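PDB 4K82: Lv-ranaspumin (Lv-RSN-1) from Leptodactylus vastus, which probably acts as a surfactant in the foam nest, lowering surface tension and helping the foam to form and persist. Local coordinates for residues A17-A22 against Q94-L99; L29-A34 against N111-V116; I37-N42 against D115-M120; E56-T61 against C67-I72; I161-L166 against D177-I182. All blocks are in the same frame, centred on the assembly; numbering follows the deposited sequence.

Contact 1: residues A17-A22 against Q94-L99; sequences ACLTKA and QGLYKL
Leu99 N donates to Gly95 O at 2.8 Å, a backbone bond within helix 89-102, from which the Leu99 side chain reaches Leu19 of helix 14-24. Everything that passes between the segments 17-22 and 94-99 is apolar. One methyl does the work: Leu19 CD2 lies 3.8 Å from Leu99 CD2 and 3.9 Å from Leu96 CD1. The first pair meets tip to tip, whereas Leu96 slants across the end of Leu19. With CG of Leu19 trans to the backbone N (chi1 177°), the branch extends well out from its helix, spanning a gap of 10.1 Å from Leu19 CA to Leu96 CA and 9.7 Å from Leu19 CA to Leu99 CA. In this all-helical fold the two helices therefore face each other across a layer of leucine side chains and do not pack backbone to backbone; only 84 Å² is buried between the segments. Further helices surround these leucines: Leu19 also packs on Leu29 and Leu62, and Leu96 meets Leu58 through its other methyl, CD2. Cys18, one residue before the bridging leucine, ties helix 14-24 covalently to Cys67 through a disulfide. Thr20 OG1 bonds back to Thr16 O within its own helix.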
# COMPACT_ATOMS: atom_id res chain seq x y z
N ALA A 17 7.11 -21.41 -7.15
CA ALA A 17 6.31 -22.36 -6.39
C ALA A 17 5.99 -21.79 -5.01
O ALA A 17 4.84 -21.84 -4.56
CB ALA A 17 7.06 -23.67 -6.24
N CYS A 18 7.01 -21.25 -4.36
CA CYS A 18 6.86 -20.72 -3.01
C CYS A 18 5.90 -19.53 -3.02
O CYS A 18 5.04 -19.40 -2.14
CB CYS A 18 8.23 -20.30 -2.46
SG CYS A 18 8.20 -19.54 -0.82
N LEU A 19 6.06 -18.67 -4.02
CA LEU A 19 5.22 -17.49 -4.17
C LEU A 19 3.76 -17.90 -4.38
O LEU A 19 2.86 -17.35 -3.76
CB LEU A 19 5.69 -16.64 -5.35
CG LEU A 19 4.84 -15.41 -5.64
CD1 LEU A 19 4.84 -14.49 -4.42
CD2 LEU A 19 5.37 -14.71 -6.87
N THR A 20 3.56 -18.88 -5.27
CA THR A 20 2.23 -19.41 -5.57
C THR A 20 1.48 -19.85 -4.31
O THR A 20 0.32 -19.48 -4.10
CB THR A 20 2.33 -20.61 -6.54
OG1 THR A 20 2.93 -20.18 -7.77
CG2 THR A 20 0.97 -21.19 -6.83
N LYS A 21 2.15 -20.64 -3.48
CA LYS A 21 1.53 -21.11 -2.25
C LYS A 21 1.31 -19.96 -1.28
O LYS A 21 0.27 -19.86 -0.63
CB LYS A 21 2.38 -22.21 -1.61
CG LYS A 21 1.65 -22.99 -0.53
CD LYS A 21 2.59 -23.85 0.30
CE LYS A 21 3.62 -23.00 1.03
NZ LYS A 21 3.03 -21.77 1.66
N ALA A 22 2.31 -19.08 -1.19
CA ALA A 22 2.26 -17.96 -0.26
C ALA A 22 1.05 -17.05 -0.51
O ALA A 22 0.48 -16.51 0.43
CB ALA A 22 3.55 -17.16 -0.33
N GLN A 94 8.84 -5.70 -13.16
CA GLN A 94 8.02 -6.01 -14.32
C GLN A 94 7.80 -7.51 -14.44
O GLN A 94 6.68 -7.96 -14.71
CB GLN A 94 8.62 -5.43 -15.60
CG GLN A 94 8.59 -3.90 -15.65
CD GLN A 94 7.18 -3.32 -15.52
OE1 GLN A 94 6.82 -2.75 -14.49
NE2 GLN A 94 6.37 -3.46 -16.57
N GLY A 95 8.86 -8.28 -14.21
CA GLY A 95 8.77 -9.73 -14.18
C GLY A 95 7.80 -10.25 -13.13
O GLY A 95 6.98 -11.14 -13.39
N LEU A 96 7.89 -9.67 -11.94
CA LEU A 96 7.03 -10.06 -10.84
C LEU A 96 5.57 -9.75 -11.18
O LEU A 96 4.68 -10.57 -10.95
CB LEU A 96 7.46 -9.35 -9.56
CG LEU A 96 6.65 -9.73 -8.33
CD1 LEU A 96 6.72 -11.24 -8.14
CD2 LEU A 96 7.21 -9.00 -7.12
N TYR A 97 5.34 -8.57 -11.74
CA TYR A 97 3.99 -8.17 -12.10
C TYR A 97 3.39 -9.17 -13.11
O TYR A 97 2.28 -9.66 -12.92
CB TYR A 97 4.00 -6.74 -12.66
CG TYR A 97 2.63 -6.21 -13.04
CD1 TYR A 97 1.55 -6.34 -12.18
CD2 TYR A 97 2.44 -5.59 -14.26
CE1 TYR A 97 0.31 -5.85 -12.54
CE2 TYR A 97 1.21 -5.09 -14.62
CZ TYR A 97 0.15 -5.22 -13.76
OH TYR A 97 -1.08 -4.73 -14.13
N LYS A 98 4.13 -9.46 -14.18
CA LYS A 98 3.70 -10.44 -15.17
C LYS A 98 3.45 -11.81 -14.54
O LYS A 98 2.44 -12.46 -14.83
CB LYS A 98 4.72 -10.57 -16.30
CG LYS A 98 4.95 -9.29 -17.10
CD LYS A 98 5.95 -9.51 -18.24
CE LYS A 98 6.75 -8.25 -18.56
NZ LYS A 98 6.00 -7.23 -19.36
N LEU A 99 4.36 -12.22 -13.66
CA LEU A 99 4.21 -13.49 -12.96
C LEU A 99 2.91 -13.53 -12.14
O LEU A 99 2.19 -14.54 -12.15
CB LEU A 99 5.42 -13.76 -12.05
CG LEU A 99 5.42 -15.09 -11.30
CD1 LEU A 99 5.34 -16.25 -12.27
CD2 LEU A 99 6.65 -15.20 -10.41

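Contact 2: residues L29-A34 against N111-V116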
# COMPACT_ATOMS: atom_id res chain seq x y z
N LEU A 29 0.25 -10.63 1.62
CA LEU A 29 1.27 -10.61 0.58
C LEU A 29 0.84 -9.92 -0.70
O LEU A 29 1.58 -9.08 -1.21
CB LEU A 29 1.76 -12.03 0.27
CG LEU A 29 2.91 -12.10 -0.73
CD1 LEU A 29 4.11 -11.30 -0.23
CD2 LEU A 29 3.31 -13.55 -0.97
N LEU A 30 -0.34 -10.26 -1.23
CA LEU A 30 -0.77 -9.66 -2.50
C LEU A 30 -0.86 -8.14 -2.39
O LEU A 30 -0.38 -7.40 -3.25
CB LEU A 30 -2.12 -10.23 -2.96
CG LEU A 30 -2.61 -9.60 -4.27
CD1 LEU A 30 -1.62 -9.84 -5.40
CD2 LEU A 30 -4.01 -10.09 -4.65
N VAL A 31 -1.48 -7.66 -1.31
CA VAL A 31 -1.60 -6.23 -1.07
C VAL A 31 -0.23 -5.56 -0.96
O VAL A 31 0.01 -4.52 -1.59
CB VAL A 31 -2.43 -5.95 0.20
CG1 VAL A 31 -2.28 -4.50 0.66
CG2 VAL A 31 -3.90 -6.31 -0.04
N GLU A 32 0.69 -6.19 -0.23
CA GLU A 32 2.01 -5.61 -0.03
C GLU A 32 2.80 -5.56 -1.34
O GLU A 32 3.53 -4.60 -1.59
CB GLU A 32 2.78 -6.40 1.03
CG GLU A 32 2.17 -6.27 2.42
CD GLU A 32 2.93 -7.08 3.46
OE1 GLU A 32 3.13 -8.29 3.24
OE2 GLU A 32 3.31 -6.50 4.50
N LEU A 33 2.67 -6.61 -2.16
CA LEU A 33 3.36 -6.65 -3.44
C LEU A 33 2.80 -5.58 -4.36
O LEU A 33 3.56 -4.97 -5.12
CB LEU A 33 3.26 -8.02 -4.11
CG LEU A 33 4.01 -9.13 -3.38
CD1 LEU A 33 3.83 -10.45 -4.12
CD2 LEU A 33 5.49 -8.77 -3.24
N ALA A 34 1.49 -5.38 -4.33
CA ALA A 34 0.86 -4.38 -5.19
C ALA A 34 1.39 -3.00 -4.83
O ALA A 34 1.69 -2.20 -5.71
CB ALA A 34 -0.66 -4.43 -5.05
N ASN A 111 -5.57 -3.90 -8.50
CA ASN A 111 -5.76 -2.59 -9.11
C ASN A 111 -6.27 -1.54 -8.13
O ASN A 111 -5.87 -0.37 -8.20
CB ASN A 111 -6.69 -2.69 -10.32
CG ASN A 111 -6.08 -3.49 -11.46
OD1 ASN A 111 -4.86 -3.61 -11.55
ND2 ASN A 111 -6.92 -4.05 -12.33
N ALA A 112 -7.12 -1.96 -7.19
CA ALA A 112 -7.63 -1.04 -6.18
C ALA A 112 -6.50 -0.57 -5.27
O ALA A 112 -6.42 0.60 -4.92
CB ALA A 112 -8.73 -1.71 -5.35
N VAL A 113 -5.62 -1.50 -4.90
CA VAL A 113 -4.45 -1.15 -4.10
C VAL A 113 -3.50 -0.25 -4.89
O VAL A 113 -2.94 0.71 -4.36
CB VAL A 113 -3.70 -2.41 -3.63
CG1 VAL A 113 -2.39 -2.04 -2.96
CG2 VAL A 113 -4.57 -3.23 -2.68
N CYS A 114 -3.34 -0.55 -6.17
CA CYS A 114 -2.47 0.22 -7.04
C CYS A 114 -2.95 1.66 -7.15
O CYS A 114 -2.16 2.61 -7.04
CB CYS A 114 -2.42 -0.43 -8.42
SG CYS A 114 -1.02 0.03 -9.43
N ASP A 115 -4.25 1.83 -7.36
CA ASP A 115 -4.83 3.17 -7.45
C ASP A 115 -4.64 3.98 -6.16
O ASP A 115 -4.28 5.16 -6.21
CB ASP A 115 -6.31 3.10 -7.85
CG ASP A 115 -6.51 2.64 -9.30
OD1 ASP A 115 -5.51 2.59 -10.06
OD2 ASP A 115 -7.66 2.33 -9.67
N VAL A 116 -4.85 3.33 -5.01
CA VAL A 116 -4.60 3.98 -3.73
C VAL A 116 -3.14 4.37 -3.57
O VAL A 116 -2.82 5.48 -3.12
CB VAL A 116 -5.02 3.07 -2.56
CG1 VAL A 116 -4.37 3.53 -1.26
CG2 VAL A 116 -6.54 3.06 -2.44
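Val113 packs into the surface formed by Val31 and Ala34, and both of its methyls are used. CG1 of Val113 sits 3.6 Å from Ala34 CB, and the same CG1 lies 3.7 Å from Val31 O, so that it rests against backbone as well as side chain. The other branch, Val113 CG2, reaches Val31 CG2 at 4.1 Å, the two valines crossing at about a right angle. This is close helix-to-helix packing within an all-alpha fold, helix 29-42 against helix 107-121, and the close approach is consistent with the small Ala34 at this point: the CA atoms of Ala34 and Cys114 are 6.0 Å apart. At Val113, chi1 of 173° sets CG1 trans to its own N, toward Ala34 CB and Val31 O, while CG2 meets the Val31 side chain.

In the next shell, backbone bonds hold the pieces: Ala34 N donates to Leu30 O at 3.0 Å. Cys114, just after the central valine, is joined by a disulfide to Cys38 of helix 29-42, a covalent link beside the apolar contact. Val135 of helix 133-144 covers Val31, while Val116 turns to Val205 and Leu206 of helix 196-212. On the far side of helix 29-42, Glu32 OE2 forms a salt bridge with Arg64 NH2.

Contact 3: residues I37-N42 against D115-M120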
# COMPACT_ATOMS: atom_id res chain seq x y z
N ILE A 37 5.09 -2.84 -6.19
CA ILE A 37 5.10 -2.76 -7.64
C ILE A 37 4.58 -1.41 -8.14
O ILE A 37 5.18 -0.77 -9.00
CB ILE A 37 4.25 -3.90 -8.24
CG1 ILE A 37 5.00 -5.23 -8.09
CG2 ILE A 37 3.99 -3.65 -9.72
CD1 ILE A 37 4.09 -6.45 -8.17
N CYS A 38 3.49 -0.94 -7.57
CA CYS A 38 2.92 0.29 -8.07
C CYS A 38 3.73 1.51 -7.63
O CYS A 38 3.79 2.50 -8.34
CB CYS A 38 1.44 0.38 -7.72
SG CYS A 38 0.54 -0.93 -8.58
N ALA A 39 4.38 1.43 -6.47
CA ALA A 39 5.26 2.51 -6.04
C ALA A 39 6.42 2.64 -7.02
O ALA A 39 6.77 3.73 -7.46
CB ALA A 39 5.78 2.26 -4.63
N TYR A 40 7.03 1.51 -7.35
CA TYR A 40 8.10 1.52 -8.32
C TYR A 40 7.65 2.09 -9.66
O TYR A 40 8.34 2.93 -10.25
CB TYR A 40 8.69 0.11 -8.49
CG TYR A 40 9.94 0.13 -9.33
CD1 TYR A 40 9.87 0.15 -10.71
CD2 TYR A 40 11.19 0.18 -8.73
CE1 TYR A 40 11.01 0.20 -11.49
CE2 TYR A 40 12.34 0.23 -9.50
CZ TYR A 40 12.24 0.24 -10.88
OH TYR A 40 13.37 0.30 -11.67
N GLN A 41 6.49 1.65 -10.14
CA GLN A 41 6.02 2.01 -11.48
C GLN A 41 5.57 3.46 -11.58
O GLN A 41 5.63 4.05 -12.66
CB GLN A 41 4.87 1.11 -11.91
CG GLN A 41 5.26 -0.32 -12.27
CD GLN A 41 4.04 -1.19 -12.52
OE1 GLN A 41 2.96 -0.94 -11.97
NE2 GLN A 41 4.21 -2.22 -13.32
N ASN A 42 5.10 4.03 -10.47
CA ASN A 42 4.47 5.35 -10.50
C ASN A 42 5.21 6.48 -9.81
O ASN A 42 4.90 7.64 -10.06
CB ASN A 42 3.04 5.26 -9.94
CG ASN A 42 2.11 4.48 -10.85
OD1 ASN A 42 1.57 5.03 -11.82
ND2 ASN A 42 1.92 3.20 -10.55
N ASP A 115 -4.25 1.83 -7.36
CA ASP A 115 -4.83 3.17 -7.45
C ASP A 115 -4.64 3.98 -6.16
O ASP A 115 -4.28 5.16 -6.21
CB ASP A 115 -6.31 3.10 -7.85
CG ASP A 115 -6.51 2.64 -9.30
OD1 ASP A 115 -5.51 2.59 -10.06
OD2 ASP A 115 -7.66 2.33 -9.67
N VAL A 116 -4.85 3.33 -5.01
CA VAL A 116 -4.60 3.98 -3.73
C VAL A 116 -3.14 4.37 -3.57
O VAL A 116 -2.82 5.48 -3.12
CB VAL A 116 -5.02 3.07 -2.56
CG1 VAL A 116 -4.37 3.53 -1.26
CG2 VAL A 116 -6.54 3.06 -2.44
N THR A 117 -2.24 3.47 -3.96
CA THR A 117 -0.82 3.74 -3.85
C THR A 117 -0.43 4.96 -4.68
O THR A 117 0.36 5.80 -4.24
CB THR A 117 0.03 2.50 -4.26
OG1 THR A 117 -0.29 1.40 -3.39
CG2 THR A 117 1.52 2.78 -4.18
N LYS A 118 -1.02 5.08 -5.87
CA LYS A 118 -0.77 6.23 -6.73
C LYS A 118 -1.17 7.53 -6.04
O LYS A 118 -0.41 8.49 -6.03
CB LYS A 118 -1.49 6.08 -8.07
CG LYS A 118 -0.92 4.98 -8.94
CD LYS A 118 -1.86 4.66 -10.08
CE LYS A 118 -1.96 5.82 -11.04
NZ LYS A 118 -2.99 5.60 -12.09
N LYS A 119 -2.35 7.52 -5.43
CA LYS A 119 -2.84 8.69 -4.71
C LYS A 119 -1.97 9.06 -3.51
O LYS A 119 -1.72 10.23 -3.24
CB LYS A 119 -4.30 8.49 -4.31
CG LYS A 119 -5.24 8.62 -5.51
CD LYS A 119 -6.61 8.07 -5.19
CE LYS A 119 -7.44 7.89 -6.45
NZ LYS A 119 -7.77 9.20 -7.07
N MET A 120 -1.46 8.04 -2.81
CA MET A 120 -0.56 8.30 -1.68
C MET A 120 0.79 8.87 -2.11
O MET A 120 1.38 9.66 -1.39
CB MET A 120 -0.38 7.04 -0.84
CG MET A 120 -1.70 6.45 -0.38
SD MET A 120 -2.50 7.47 0.88
CE MET A 120 -1.60 6.96 2.34
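Asn42 and Lys118 meet at a slant, the aliphatic part of the lysine passing over the flat amide. Lys118 CG is 3.6 Å from Asn42 CG and almost as near to Asn42 ND2 (3.7 Å), evidence that this methylene stands over the middle of the group and not at its rim. A bend at chi3 of the lysine (67°) then curls the chain on, bringing Lys118 CE to 3.7 Å from Asn42 OD1. The setting is a pair of helices in an all-alpha fold, helix 29-42 ending at Asn42 against helix 107-121, with local axes 9.0 Å apart at closest and crossing at -51°.

The amide is held against rotation by its own helix. Asn42 ND2 donates to Cys38 O at 3.0 Å with a fairly straight N-H...O angle of 159°, and this oxygen lies close to the amide plane; Asn42 N also donates to Cys38 O, which is thus gripped twice by one residue. Were this residue an alanine, Cys38 O would probably keep only the backbone donor of these two, and the methylenes of Lys118 would lose the flat amide they cover.

Just before Lys118 and more buried, Thr117 brings a methyl over the backbone of the opposite helix, between two side chains: its CG2 is 4.3 Å from Cys38 CB and equally far from Ala39 CB. The disulfide from Cys38 to Cys114 lies next to this packing. With Thr117 OG1 hydrogen-bonded to Val113 O in its own helix, CG2 is the branch that meets helix 29-42, 3.9 Å from Ala39 N.

Contact 4: residues E56-T61 against C67-I72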
# COMPACT_ATOMS: atom_id res chain seq x y z
N GLU A 56 14.77 -3.55 -0.99
CA GLU A 56 14.91 -4.11 0.35
C GLU A 56 13.55 -4.48 0.93
O GLU A 56 13.41 -5.53 1.55
CB GLU A 56 15.63 -3.15 1.28
CG GLU A 56 17.10 -2.98 0.93
CD GLU A 56 17.92 -2.43 2.09
OE1 GLU A 56 17.53 -2.68 3.25
OE2 GLU A 56 18.94 -1.75 1.84
N LEU A 57 12.56 -3.62 0.70
CA LEU A 57 11.20 -3.91 1.14
C LEU A 57 10.61 -5.15 0.46
O LEU A 57 9.96 -5.97 1.09
CB LEU A 57 10.31 -2.69 0.92
CG LEU A 57 8.86 -2.81 1.39
CD1 LEU A 57 8.78 -2.98 2.91
CD2 LEU A 57 8.05 -1.59 0.94
N LEU A 58 10.85 -5.28 -0.85
CA LEU A 58 10.41 -6.48 -1.56
C LEU A 58 11.06 -7.74 -0.97
O LEU A 58 10.39 -8.74 -0.74
CB LEU A 58 10.78 -6.35 -3.04
CG LEU A 58 10.35 -7.49 -3.97
CD1 LEU A 58 8.85 -7.77 -3.87
CD2 LEU A 58 10.74 -7.13 -5.40
N GLU A 59 12.36 -7.66 -0.74
CA GLU A 59 13.09 -8.78 -0.14
C GLU A 59 12.48 -9.14 1.20
O GLU A 59 12.19 -10.32 1.47
CB GLU A 59 14.58 -8.44 -0.03
CG GLU A 59 15.27 -8.37 -1.38
CD GLU A 59 16.72 -7.95 -1.31
OE1 GLU A 59 17.08 -7.19 -0.38
OE2 GLU A 59 17.50 -8.38 -2.18
N ARG A 60 12.27 -8.14 2.05
CA ARG A 60 11.73 -8.39 3.39
C ARG A 60 10.32 -8.95 3.33
O ARG A 60 9.97 -9.85 4.07
CB ARG A 60 11.74 -7.11 4.23
CG ARG A 60 13.12 -6.64 4.64
CD ARG A 60 13.02 -5.48 5.62
NE ARG A 60 12.43 -4.30 5.00
CZ ARG A 60 13.12 -3.25 4.57
NH1 ARG A 60 12.49 -2.23 4.01
NH2 ARG A 60 14.44 -3.22 4.72
N THR A 61 9.49 -8.37 2.46
CA THR A 61 8.12 -8.81 2.32
C THR A 61 8.05 -10.28 1.90
O THR A 61 7.27 -11.04 2.45
CB THR A 61 7.39 -7.94 1.28
OG1 THR A 61 7.34 -6.59 1.77
CG2 THR A 61 5.99 -8.43 1.04
N CYS A 67 9.39 -16.87 1.44
CA CYS A 67 10.01 -17.00 0.13
C CYS A 67 11.29 -16.18 0.03
O CYS A 67 11.56 -15.34 0.88
CB CYS A 67 9.01 -16.60 -0.96
SG CYS A 67 7.50 -17.60 -0.90
N ALA A 68 12.08 -16.43 -1.01
CA ALA A 68 13.33 -15.71 -1.19
C ALA A 68 13.31 -15.03 -2.55
O ALA A 68 13.05 -15.68 -3.56
CB ALA A 68 14.51 -16.67 -1.12
N LEU A 69 13.57 -13.72 -2.57
CA LEU A 69 13.56 -12.98 -3.82
C LEU A 69 14.57 -13.57 -4.81
O LEU A 69 14.31 -13.63 -6.01
CB LEU A 69 13.84 -11.50 -3.60
CG LEU A 69 13.81 -10.66 -4.89
CD1 LEU A 69 12.48 -10.77 -5.65
CD2 LEU A 69 14.13 -9.20 -4.61
N ASP A 70 15.71 -14.03 -4.29
CA ASP A 70 16.74 -14.61 -5.15
C ASP A 70 16.21 -15.79 -5.96
O ASP A 70 16.52 -15.93 -7.14
CB ASP A 70 17.94 -15.08 -4.32
CG ASP A 70 18.81 -13.94 -3.84
OD1 ASP A 70 18.77 -12.86 -4.45
OD2 ASP A 70 19.55 -14.15 -2.86
N ASP A 71 15.40 -16.63 -5.30
CA ASP A 71 14.78 -17.76 -5.98
C ASP A 71 13.84 -17.28 -7.08
O ASP A 71 13.82 -17.85 -8.17
CB ASP A 71 13.99 -18.63 -5.00
CG ASP A 71 14.87 -19.42 -4.07
OD1 ASP A 71 16.08 -19.52 -4.35
OD2 ASP A 71 14.35 -19.93 -3.06
N ILE A 72 13.04 -16.26 -6.77
CA ILE A 72 12.11 -15.71 -7.76
C ILE A 72 12.86 -15.12 -8.95
O ILE A 72 12.48 -15.34 -10.10
CB ILE A 72 11.15 -14.68 -7.13
CG1 ILE A 72 10.24 -15.39 -6.11
CG2 ILE A 72 10.32 -13.99 -8.21
CD1 ILE A 72 9.50 -14.46 -5.18
O HOH W 1 13.49 -12.33 -0.02
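Leu69 is the residue that packs tightly here, both of its methyls lying against helix 48-64. Its CD2 is 3.5 Å from Glu59 CG, the closest approach between the segments, and its CD1 is 4.0 Å from Leu58 CD2. The leucine runs at about a right angle to each partner; CD2 touches both Glu59 CG and Leu58 CD2, while CD1 meets Leu58 alone of the two. Chi1 of -179° at Leu69 carries its CG clear of its own N-H and into this niche, which Leu62 and Ile92 help to enclose.

The other flank is polar and looser. Although the CA atoms of Glu59 and Leu69 come within 5.6 Å, a water bridges the backbones: it donates to Glu59 O at 2.8 Å and accepts from Leu69 N at 2.9 Å. The water thus serves the first N-H of helix 69-76; Ala68, at the N-cap position, has no polar side chain. Glu59 lends only its methylene to the packing; its carboxylate extends outward, and OE2 comes no nearer than 5.2 Å to Asp70 OD1, so these like charges probably disfavour a closer approach. Farther round helix 48-64, Arg60 NH2 forms a salt bridge with Glu56 OE1 at 3.5 Å, on a side turned away from Leu69.

Cys67, in the link before Ala68, is bonded to Cys18 through a disulfide, which fixes the turn to helix 14-24. The whole is a helix-loop-helix connection: two consecutive helices joined by a short link, with an apolar residue from the start of the second folded back onto the first.

Contact 5: residues I161-L166 against D177-I182; sequences IILERL and DLFKNI
With chi1 of -62° and chi2 of 176°, Leu163 stretches out from helix 152-165 and places CD1 against both Leu178 and Phe179; Phe179 answers with chi1 of -81°, which swings its ring back toward the leucine. That one methyl carries the contact: Leu163 CD1 is 4.0 Å from Leu178 CD2 and 4.0 Å from Phe179 CE1. It approaches the ring obliquely, and Phe179 CZ is as near as CE1. Ile182 CD1 stands 3.7 Å over one face of the same ring, nearer its border than its middle, so the ring is steadied from within its own segment.

The backbones remain distant, with Leu163 CA and Leu178 CA 10.4 Å apart, and the segments bury just 89 Å² between them. Ile156 and Leu159 pack on Phe179 as well, while Phe137 of helix 133-144 adjoins Leu163. Within 177-182, Asn181 ND2 donates to Asp177 O at 2.8 Å, and Lys180 NZ makes a salt bridge with Asp177 OD1 at 2.7 Å. Topologically this is apolar packing between consecutive helices, the short second one leading straight into the antiparallel beta hairpin of strands 182-185 and 188-191.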
# COMPACT_ATOMS: atom_id res chain seq x y z
N ILE A 161 -5.68 10.15 15.67
CA ILE A 161 -4.53 9.36 16.09
C ILE A 161 -3.86 8.73 14.87
O ILE A 161 -2.63 8.74 14.74
CB ILE A 161 -4.96 8.25 17.07
CG1 ILE A 161 -5.31 8.88 18.43
CG2 ILE A 161 -3.88 7.19 17.21
CD1 ILE A 161 -6.10 7.96 19.35
N ILE A 162 -4.67 8.20 13.97
CA ILE A 162 -4.15 7.51 12.79
C ILE A 162 -3.41 8.46 11.87
O ILE A 162 -2.30 8.17 11.40
CB ILE A 162 -5.28 6.79 12.02
CG1 ILE A 162 -5.79 5.59 12.82
CG2 ILE A 162 -4.77 6.32 10.64
CD1 ILE A 162 -7.16 5.09 12.37
N LEU A 163 -4.01 9.61 11.58
CA LEU A 163 -3.41 10.56 10.65
C LEU A 163 -2.15 11.19 11.20
O LEU A 163 -1.27 11.60 10.44
CB LEU A 163 -4.39 11.64 10.25
CG LEU A 163 -5.63 11.13 9.52
CD1 LEU A 163 -6.58 12.27 9.24
CD2 LEU A 163 -5.26 10.40 8.23
N GLU A 164 -2.07 11.27 12.53
CA GLU A 164 -0.90 11.87 13.16
C GLU A 164 0.37 11.06 12.87
O GLU A 164 1.47 11.62 12.83
CB GLU A 164 -1.11 12.03 14.66
CG GLU A 164 -0.26 13.14 15.23
CD GLU A 164 -0.54 13.40 16.68
OE1 GLU A 164 -0.83 12.42 17.41
OE2 GLU A 164 -0.47 14.58 17.10
N ARG A 165 0.21 9.76 12.65
CA ARG A 165 1.34 8.90 12.32
C ARG A 165 1.65 8.89 10.82
O ARG A 165 2.73 8.49 10.40
CB ARG A 165 1.09 7.48 12.81
CG ARG A 165 0.65 7.39 14.26
CD ARG A 165 0.38 5.95 14.64
NE ARG A 165 -0.39 5.28 13.59
CZ ARG A 165 -1.59 4.73 13.77
NH1 ARG A 165 -2.16 4.73 14.97
NH2 ARG A 165 -2.20 4.15 12.74
N LEU A 166 0.69 9.34 10.02
CA LEU A 166 0.91 9.44 8.58
C LEU A 166 0.53 10.82 8.05
O LEU A 166 -0.40 10.94 7.25
CB LEU A 166 0.12 8.34 7.86
CG LEU A 166 0.46 8.08 6.39
CD1 LEU A 166 1.75 7.30 6.24
CD2 LEU A 166 -0.68 7.36 5.69
N ASP A 177 -5.59 22.35 12.05
CA ASP A 177 -6.57 23.04 11.23
C ASP A 177 -7.51 22.08 10.51
O ASP A 177 -8.69 22.40 10.29
CB ASP A 177 -5.89 23.96 10.22
CG ASP A 177 -5.43 25.26 10.84
OD1 ASP A 177 -5.71 25.50 12.03
OD2 ASP A 177 -4.78 26.06 10.13
N LEU A 178 -7.00 20.92 10.11
CA LEU A 178 -7.82 19.91 9.46
C LEU A 178 -8.98 19.54 10.38
O LEU A 178 -10.15 19.53 9.96
CB LEU A 178 -6.99 18.68 9.10
CG LEU A 178 -7.74 17.58 8.34
CD1 LEU A 178 -7.72 17.87 6.85
CD2 LEU A 178 -7.15 16.21 8.64
N PHE A 179 -8.68 19.28 11.64
CA PHE A 179 -9.74 18.83 12.54
C PHE A 179 -10.64 19.94 13.08
O PHE A 179 -11.69 19.65 13.66
CB PHE A 179 -9.20 17.92 13.63
CG PHE A 179 -9.00 16.51 13.17
CD1 PHE A 179 -7.83 16.13 12.53
CD2 PHE A 179 -10.02 15.57 13.32
CE1 PHE A 179 -7.66 14.83 12.08
CE2 PHE A 179 -9.85 14.27 12.89
CZ PHE A 179 -8.67 13.89 12.27
N LYS A 180 -10.25 21.19 12.89
CA LYS A 180 -11.19 22.28 13.12
C LYS A 180 -12.36 22.18 12.15
O LYS A 180 -13.44 22.71 12.40
CB LYS A 180 -10.51 23.65 12.99
CG LYS A 180 -9.65 24.01 14.18
CD LYS A 180 -8.77 25.22 13.92
CE LYS A 180 -7.67 25.29 14.98
NZ LYS A 180 -6.48 26.06 14.52
N ASN A 181 -12.13 21.47 11.06
CA ASN A 181 -13.09 21.35 9.97
C ASN A 181 -13.71 19.96 9.82
O ASN A 181 -14.29 19.64 8.78
CB ASN A 181 -12.40 21.75 8.67
CG ASN A 181 -12.11 23.23 8.61
OD1 ASN A 181 -12.97 24.02 8.23
ND2 ASN A 181 -10.90 23.61 9.01
N ILE A 182 -13.58 19.13 10.85
CA ILE A 182 -14.20 17.82 10.81
C ILE A 182 -15.20 17.73 11.96
O ILE A 182 -14.84 17.94 13.11
CB ILE A 182 -13.15 16.69 10.88
CG1 ILE A 182 -12.20 16.78 9.68
CG2 ILE A 182 -13.84 15.32 10.93
CD1 ILE A 182 -11.10 15.71 9.70

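How the contacts relate
Contacts 1 to 4 form one continuous helical cluster; contact 5 lies across the chain's centre from contacts 1 and 4 and meets the cluster through one packing contact. Contacts 2 and 3 lie on the same helix pair, their centres about 8 Å apart, with the disulfide Cys38-Cys114 spanning from one to the other. Contacts 1 and 4, with centres about 11 Å apart, are joined by the disulfide Cys18-Cys67; contact 4 is nested within the chain loop that contact 1 closes. Leu33 CD2 of contact 2 meets Leu58 CD1 of contact 4 at 3.6 Å. The centres of contacts 5 and 1 are about 38 Å apart, yet Leu166 CD2 of contact 5 touches Met120 CE of contact 3 at 3.5 Å.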